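Local atomic coordinates of putative agmatine deiminase (Streptococcus mutans, PDB entry 2EWO), a protein that probably hydrolyses agmatine to N-carbamoylputrescine and ammonia, as a member of the guanidine-modifying enzyme superfamily. Residues P232-D242 with R267-K278. Residues are numbered along the deposited sequence; the frame is centred on the assembly and turned at random.
Sequences PGEVACIYTDD and RPLKVHKMCVTK
M274 bonds the backbone on both sides of I238: its N gives to C237 O at 2.8 Å, and its O accepts from Y239 N at 3.0 Å. Toward G233 and L269 the two chains run on side by side in the same direction, but the bonds there are weak. The two segments include neighbouring strands of a beta-alpha-beta unit whose crossover helix is 248-259.

V235, C237, V271, I238 and V276 supply most of the apolar contacts. V235 CG1 reaches L269 CD2 at 3.9 Å, while C237 CB meets V271 CG1; C237 and V271 also rest on L258 of the crossover helix. Farther along, V276 forks, with CG1 against I238 CB and CG2 against T240 CB (3.5 Å), so one beta-branched residue serves two neighbours.

Charged side chains work along the margins. The stem of K270, its CG anti to the backbone N (chi1 -179°), lies alongside E234; the salt bridge is long, H272 NE2 gives E234 OE1 only a weak bond, and R231 pairs with E234 OE2. K273, extended beyond CG, lays CE over one face of the Y239 ring, 3.9 Å from its centroid, a CH-pi contact suited to lysine's long apolar stem. At the far end K278 NZ makes a salt bridge to D242 OD2 (2.9 Å), from above the carboxylate plane. R267 sets its guanidinium face against P232 O, yet its charge is paired with D263 and E170. G233 has a positive phi (122°), a backbone shape that suits glycine, beside that guanidinium.

Firm backbone pairing is thus confined to the middle, while the margins depend on lysine stems and one close salt bridge, D242 with K278.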
ATOM      1  N   PRO A 232     -43.595 -10.904  -4.576  1.00 10.00           N
ATOM      2  CA  PRO A 232     -43.759 -12.344  -4.335  1.00 10.00           C
ATOM      3  C   PRO A 232     -44.803 -12.970  -5.253  1.00 10.00           C
ATOM      4  O   PRO A 232     -45.997 -12.901  -4.992  1.00 10.00           O
ATOM      5  CB  PRO A 232     -44.128 -12.414  -2.850  1.00 10.00           C
ATOM      6  CG  PRO A 232     -44.714 -11.054  -2.559  1.00 10.00           C
ATOM      7  CD  PRO A 232     -43.848 -10.119  -3.356  1.00 10.00           C
ATOM      8  N   GLY A 233     -44.335 -13.581  -6.335  1.00 15.42           N
ATOM      9  CA  GLY A 233     -45.246 -14.181  -7.292  1.00 16.43           C
ATOM     10  C   GLY A 233     -45.032 -13.568  -8.671  1.00 17.82           C
ATOM     11  O   GLY A 233     -44.944 -14.281  -9.671  1.00 18.41           O
ATOM     12  N   GLU A 234     -44.948 -12.241  -8.731  1.00 10.00           N
ATOM     13  CA  GLU A 234     -44.723 -11.555 -10.000  1.00 10.00           C
ATOM     14  C   GLU A 234     -43.225 -11.344 -10.197  1.00 10.00           C
ATOM     15  O   GLU A 234     -42.496 -11.057  -9.244  1.00 10.00           O
ATOM     16  CB  GLU A 234     -45.451 -10.215 -10.022  1.00 40.35           C
ATOM     17  CG  GLU A 234     -46.959 -10.332  -9.888  1.00 43.76           C
ATOM     18  CD  GLU A 234     -47.639  -8.978  -9.902  1.00 46.07           C
ATOM     19  OE1 GLU A 234     -47.465  -8.239 -10.897  1.00 48.00           O
ATOM     20  OE2 GLU A 234     -48.344  -8.646  -8.920  1.00 47.52           O
ATOM     21  N   VAL A 235     -42.766 -11.486 -11.436  1.00 10.00           N
ATOM     22  CA  VAL A 235     -41.347 -11.351 -11.739  1.00 10.00           C
ATOM     23  C   VAL A 235     -41.086 -10.477 -12.950  1.00 10.00           C
ATOM     24  O   VAL A 235     -42.013 -10.028 -13.608  1.00 10.00           O
ATOM     25  CB  VAL A 235     -40.743 -12.733 -12.003  1.00 10.18           C
ATOM     26  CG1 VAL A 235     -41.071 -13.657 -10.846  1.00 10.18           C
ATOM     27  CG2 VAL A 235     -41.296 -13.311 -13.299  1.00 10.18           C
ATOM     28  N   ALA A 236     -39.819 -10.222 -13.232  1.00 27.71           N
ATOM     29  CA  ALA A 236     -39.473  -9.419 -14.393  1.00 28.68           C
ATOM     30  C   ALA A 236     -38.727 -10.339 -15.331  1.00 29.53           C
ATOM     31  O   ALA A 236     -38.379 -11.462 -14.962  1.00 29.99           O
ATOM     32  CB  ALA A 236     -38.597  -8.241 -14.003  1.00 42.22           C
ATOM     33  N   CYS A 237     -38.487  -9.873 -16.547  1.00 10.00           N
ATOM     34  CA  CYS A 237     -37.768 -10.678 -17.514  1.00 10.12           C
ATOM     35  C   CYS A 237     -37.590  -9.939 -18.826  1.00 11.31           C
ATOM     36  O   CYS A 237     -38.529  -9.337 -19.341  1.00 11.50           O
ATOM     37  CB  CYS A 237     -38.503 -11.993 -17.761  1.00 10.00           C
ATOM     38  SG  CYS A 237     -37.549 -13.153 -18.748  1.00 10.00           S
ATOM     39  N   ILE A 238     -36.374  -9.972 -19.360  1.00 10.00           N
ATOM     40  CA  ILE A 238     -36.110  -9.311 -20.628  1.00 10.00           C
ATOM     41  C   ILE A 238     -36.826 -10.077 -21.736  1.00 10.00           C
ATOM     42  O   ILE A 238     -36.959 -11.300 -21.661  1.00 10.00           O
ATOM     43  CB  ILE A 238     -34.591  -9.267 -20.958  1.00 12.22           C
ATOM     44  CG1 ILE A 238     -33.965 -10.645 -20.734  1.00 11.97           C
ATOM     45  CG2 ILE A 238     -33.902  -8.200 -20.120  1.00 12.93           C
ATOM     46  CD1 ILE A 238     -32.488 -10.703 -21.058  1.00 11.26           C
ATOM     47  N   TYR A 239     -37.307  -9.360 -22.750  1.00 44.24           N
ATOM     48  CA  TYR A 239     -37.991 -10.001 -23.873  1.00 44.64           C
ATOM     49  C   TYR A 239     -38.001  -9.138 -25.139  1.00 44.62           C
ATOM     50  O   TYR A 239     -38.461  -7.992 -25.133  1.00 44.06           O
ATOM     51  CB  TYR A 239     -39.423 -10.394 -23.480  1.00 35.98           C
ATOM     52  CG  TYR A 239     -40.146 -11.221 -24.529  1.00 36.33           C
ATOM     53  CD1 TYR A 239     -40.032 -12.620 -24.543  1.00 36.33           C
ATOM     54  CD2 TYR A 239     -40.919 -10.611 -25.522  1.00 36.22           C
ATOM     55  CE1 TYR A 239     -40.668 -13.394 -25.522  1.00 36.33           C
ATOM     56  CE2 TYR A 239     -41.561 -11.373 -26.507  1.00 36.33           C
ATOM     57  CZ  TYR A 239     -41.429 -12.764 -26.501  1.00 36.33           C
ATOM     58  OH  TYR A 239     -42.053 -13.521 -27.469  1.00 36.33           O
ATOM     59  N   THR A 240     -37.465  -9.700 -26.219  1.00 19.57           N
ATOM     60  CA  THR A 240     -37.411  -9.023 -27.512  1.00 20.04           C
ATOM     61  C   THR A 240     -37.888 -10.000 -28.574  1.00 20.11           C
ATOM     62  O   THR A 240     -37.829 -11.213 -28.375  1.00 20.11           O
ATOM     63  CB  THR A 240     -35.971  -8.555 -27.865  1.00 10.04           C
ATOM     64  OG1 THR A 240     -35.979  -7.906 -29.145  1.00 10.04           O
ATOM     65  CG2 THR A 240     -35.007  -9.736 -27.904  1.00 10.04           C
ATOM     66  N   ASP A 241     -38.372  -9.481 -29.696  1.00 15.08           N
ATOM     67  CA  ASP A 241     -38.850 -10.346 -30.767  1.00 14.83           C
ATOM     68  C   ASP A 241     -37.855 -10.392 -31.909  1.00 14.91           C
ATOM     69  O   ASP A 241     -37.955 -11.233 -32.806  1.00 15.08           O
ATOM     70  CB  ASP A 241     -40.218  -9.868 -31.248  1.00 26.51           C
ATOM     71  CG  ASP A 241     -41.326 -10.242 -30.278  1.00 26.63           C
ATOM     72  OD1 ASP A 241     -41.629 -11.452 -30.169  1.00 25.33           O
ATOM     73  OD2 ASP A 241     -41.881  -9.334 -29.617  1.00 27.23           O
ATOM     74  N   ASP A 242     -36.882  -9.489 -31.857  1.00 23.57           N
ATOM     75  CA  ASP A 242     -35.850  -9.421 -32.877  1.00 23.73           C
ATOM     76  C   ASP A 242     -35.072 -10.722 -32.895  1.00 23.75           C
ATOM     77  O   ASP A 242     -34.225 -10.964 -32.035  1.00 23.86           O
ATOM     78  CB  ASP A 242     -34.893  -8.277 -32.588  1.00 45.73           C
ATOM     79  CG  ASP A 242     -34.387  -7.633 -33.843  1.00 46.36           C
ATOM     80  OD1 ASP A 242     -33.965  -8.378 -34.766  1.00 44.75           O
ATOM     81  OD2 ASP A 242     -34.422  -6.381 -33.904  1.00 46.36           O
ATOM     82  N   ARG A 267     -48.752 -20.035  -6.143  1.00 10.09           N
ATOM     83  CA  ARG A 267     -49.201 -19.096  -7.163  1.00 10.08           C
ATOM     84  C   ARG A 267     -48.353 -19.140  -8.425  1.00 10.05           C
ATOM     85  O   ARG A 267     -47.157 -19.418  -8.377  1.00 10.00           O
ATOM     86  CB  ARG A 267     -49.219 -17.676  -6.609  1.00 51.59           C
ATOM     87  CG  ARG A 267     -48.008 -17.330  -5.783  1.00 52.89           C
ATOM     88  CD  ARG A 267     -48.156 -15.943  -5.177  1.00 54.06           C
ATOM     89  NE  ARG A 267     -47.440 -15.803  -3.910  1.00 54.06           N
ATOM     90  CZ  ARG A 267     -46.120 -15.886  -3.771  1.00 54.06           C
ATOM     91  NH1 ARG A 267     -45.345 -16.112  -4.826  1.00 54.06           N
ATOM     92  NH2 ARG A 267     -45.579 -15.730  -2.571  1.00 54.02           N
ATOM     93  N   PRO A 268     -48.976 -18.885  -9.587  1.00 22.93           N
ATOM     94  CA  PRO A 268     -48.253 -18.898 -10.861  1.00 22.20           C
ATOM     95  C   PRO A 268     -47.426 -17.622 -10.942  1.00 20.88           C
ATOM     96  O   PRO A 268     -47.717 -16.648 -10.245  1.00 20.97           O
ATOM     97  CB  PRO A 268     -49.379 -18.939 -11.889  1.00 59.79           C
ATOM     98  CG  PRO A 268     -50.449 -18.118 -11.234  1.00 59.92           C
ATOM     99  CD  PRO A 268     -50.411 -18.608  -9.797  1.00 60.00           C
ATOM    100  N   LEU A 269     -46.397 -17.621 -11.778  1.00 36.09           N
ATOM    101  CA  LEU A 269     -45.561 -16.436 -11.894  1.00 34.68           C
ATOM    102  C   LEU A 269     -46.023 -15.460 -12.960  1.00 33.56           C
ATOM    103  O   LEU A 269     -45.841 -15.689 -14.154  1.00 32.71           O
ATOM    104  CB  LEU A 269     -44.106 -16.829 -12.152  1.00 10.00           C
ATOM    105  CG  LEU A 269     -43.274 -17.135 -10.907  1.00 10.00           C
ATOM    106  CD1 LEU A 269     -43.841 -18.326 -10.156  1.00 10.88           C
ATOM    107  CD2 LEU A 269     -41.855 -17.412 -11.339  1.00 11.40           C
ATOM    108  N   LYS A 270     -46.624 -14.366 -12.515  1.00 30.50           N
ATOM    109  CA  LYS A 270     -47.104 -13.339 -13.424  1.00 29.70           C
ATOM    110  C   LYS A 270     -45.895 -12.667 -14.063  1.00 28.56           C
ATOM    111  O   LYS A 270     -45.482 -11.590 -13.639  1.00 29.13           O
ATOM    112  CB  LYS A 270     -47.929 -12.307 -12.654  1.00 54.12           C
ATOM    113  CG  LYS A 270     -48.499 -11.208 -13.520  1.00 55.35           C
ATOM    114  CD  LYS A 270     -49.165 -10.142 -12.679  1.00 56.33           C
ATOM    115  CE  LYS A 270     -49.891  -9.135 -13.554  1.00 57.00           C
ATOM    116  NZ  LYS A 270     -48.977  -8.520 -14.557  1.00 58.57           N
ATOM    117  N   VAL A 271     -45.328 -13.309 -15.078  1.00 10.00           N
ATOM    118  CA  VAL A 271     -44.146 -12.792 -15.778  1.00 10.26           C
ATOM    119  C   VAL A 271     -44.351 -11.420 -16.445  1.00 10.31           C
ATOM    120  O   VAL A 271     -45.367 -11.191 -17.094  1.00 10.72           O
ATOM    121  CB  VAL A 271     -43.689 -13.778 -16.881  1.00 16.94           C
ATOM    122  CG1 VAL A 271     -42.391 -13.290 -17.508  1.00 16.65           C
ATOM    123  CG2 VAL A 271     -43.539 -15.175 -16.304  1.00 16.03           C
ATOM    124  N   HIS A 272     -43.392 -10.512 -16.289  1.00 19.61           N
ATOM    125  CA  HIS A 272     -43.514  -9.207 -16.931  1.00 21.28           C
ATOM    126  C   HIS A 272     -42.569  -9.115 -18.108  1.00 22.21           C
ATOM    127  O   HIS A 272     -41.906 -10.089 -18.458  1.00 22.39           O
ATOM    128  CB  HIS A 272     -43.222  -8.058 -15.969  1.00 10.97           C
ATOM    129  CG  HIS A 272     -44.349  -7.754 -15.039  1.00 10.97           C
ATOM    130  ND1 HIS A 272     -44.524  -6.516 -14.461  1.00 11.09           N
ATOM    131  CD2 HIS A 272     -45.349  -8.535 -14.567  1.00 10.97           C
ATOM    132  CE1 HIS A 272     -45.582  -6.545 -13.672  1.00 11.36           C
ATOM    133  NE2 HIS A 272     -46.101  -7.759 -13.718  1.00 11.59           N
ATOM    134  N   LYS A 273     -42.508  -7.940 -18.719  1.00 16.77           N
ATOM    135  CA  LYS A 273     -41.641  -7.771 -19.863  1.00 16.77           C
ATOM    136  C   LYS A 273     -40.799  -6.510 -19.835  1.00 17.73           C
ATOM    137  O   LYS A 273     -41.319  -5.395 -19.790  1.00 19.31           O
ATOM    138  CB  LYS A 273     -42.454  -7.812 -21.157  1.00 20.34           C
ATOM    139  CG  LYS A 273     -42.832  -9.210 -21.625  1.00 20.52           C
ATOM    140  CD  LYS A 273     -43.387  -9.152 -23.039  1.00 21.38           C
ATOM    141  CE  LYS A 273     -43.815 -10.513 -23.554  1.00 20.83           C
ATOM    142  NZ  LYS A 273     -44.301 -10.429 -24.964  1.00 21.37           N
HETATM  143  N   MSE A 274     -39.485  -6.705 -19.860  1.00 10.06           N
HETATM  144  CA  MSE A 274     -38.530  -5.606 -19.876  1.00 10.06           C
HETATM  145  C   MSE A 274     -38.008  -5.583 -21.309  1.00 10.06           C
HETATM  146  O   MSE A 274     -38.131  -6.572 -22.026  1.00 10.06           O
HETATM  147  CB  MSE A 274     -37.383  -5.896 -18.895  1.00 51.47           C
HETATM  148  CG  MSE A 274     -36.368  -4.754 -18.708  1.00 52.32           C
HETATM  149 SE   MSE A 274     -37.110  -3.155 -17.819  1.00 52.36          SE
HETATM  150  CE  MSE A 274     -37.460  -3.952 -16.072  1.00 52.36           C
ATOM    151  N   CYS A 275     -37.440  -4.464 -21.741  1.00 28.74           N
ATOM    152  CA  CYS A 275     -36.912  -4.391 -23.094  1.00 27.62           C
ATOM    153  C   CYS A 275     -35.395  -4.463 -23.058  1.00 26.97           C
ATOM    154  O   CYS A 275     -34.776  -4.315 -22.000  1.00 26.95           O
ATOM    155  CB  CYS A 275     -37.328  -3.085 -23.760  1.00 55.00           C
ATOM    156  SG  CYS A 275     -36.505  -1.638 -23.070  1.00 55.58           S
ATOM    157  N   VAL A 276     -34.811  -4.693 -24.229  1.00 47.21           N
ATOM    158  CA  VAL A 276     -33.365  -4.767 -24.385  1.00 47.02           C
ATOM    159  C   VAL A 276     -32.926  -3.649 -25.325  1.00 46.97           C
ATOM    160  O   VAL A 276     -33.705  -3.201 -26.168  1.00 47.20           O
ATOM    161  CB  VAL A 276     -32.917  -6.138 -24.983  1.00 23.47           C
ATOM    162  CG1 VAL A 276     -33.086  -7.246 -23.952  1.00 23.31           C
ATOM    163  CG2 VAL A 276     -33.720  -6.457 -26.236  1.00 22.84           C
ATOM    164  N   THR A 277     -31.688  -3.189 -25.182  1.00 10.00           N
ATOM    165  CA  THR A 277     -31.190  -2.131 -26.051  1.00 10.00           C
ATOM    166  C   THR A 277     -31.327  -2.563 -27.515  1.00 10.00           C
ATOM    167  O   THR A 277     -31.462  -3.752 -27.809  1.00 10.00           O
ATOM    168  CB  THR A 277     -29.708  -1.807 -25.745  1.00 12.13           C
ATOM    169  OG1 THR A 277     -28.949  -3.021 -25.701  1.00 11.30           O
ATOM    170  CG2 THR A 277     -29.585  -1.084 -24.421  1.00 10.26           C
ATOM    171  N   LYS A 278     -31.322  -1.593 -28.424  1.00 34.25           N
ATOM    172  CA  LYS A 278     -31.431  -1.877 -29.852  1.00 36.29           C
ATOM    173  C   LYS A 278     -30.035  -1.661 -30.443  1.00 37.02           C
ATOM    174  O   LYS A 278     -29.765  -2.000 -31.595  1.00 36.99           O
ATOM    175  CB  LYS A 278     -32.453  -0.931 -30.506  1.00 59.33           C
ATOM    176  CG  LYS A 278     -33.011  -1.376 -31.879  1.00 60.00           C
ATOM    177  CD  LYS A 278     -34.090  -2.477 -31.787  1.00 60.00           C
ATOM    178  CE  LYS A 278     -33.500  -3.885 -31.627  1.00 60.00           C
ATOM    179  NZ  LYS A 278     -32.718  -4.353 -32.813  1.00 59.55           N
TER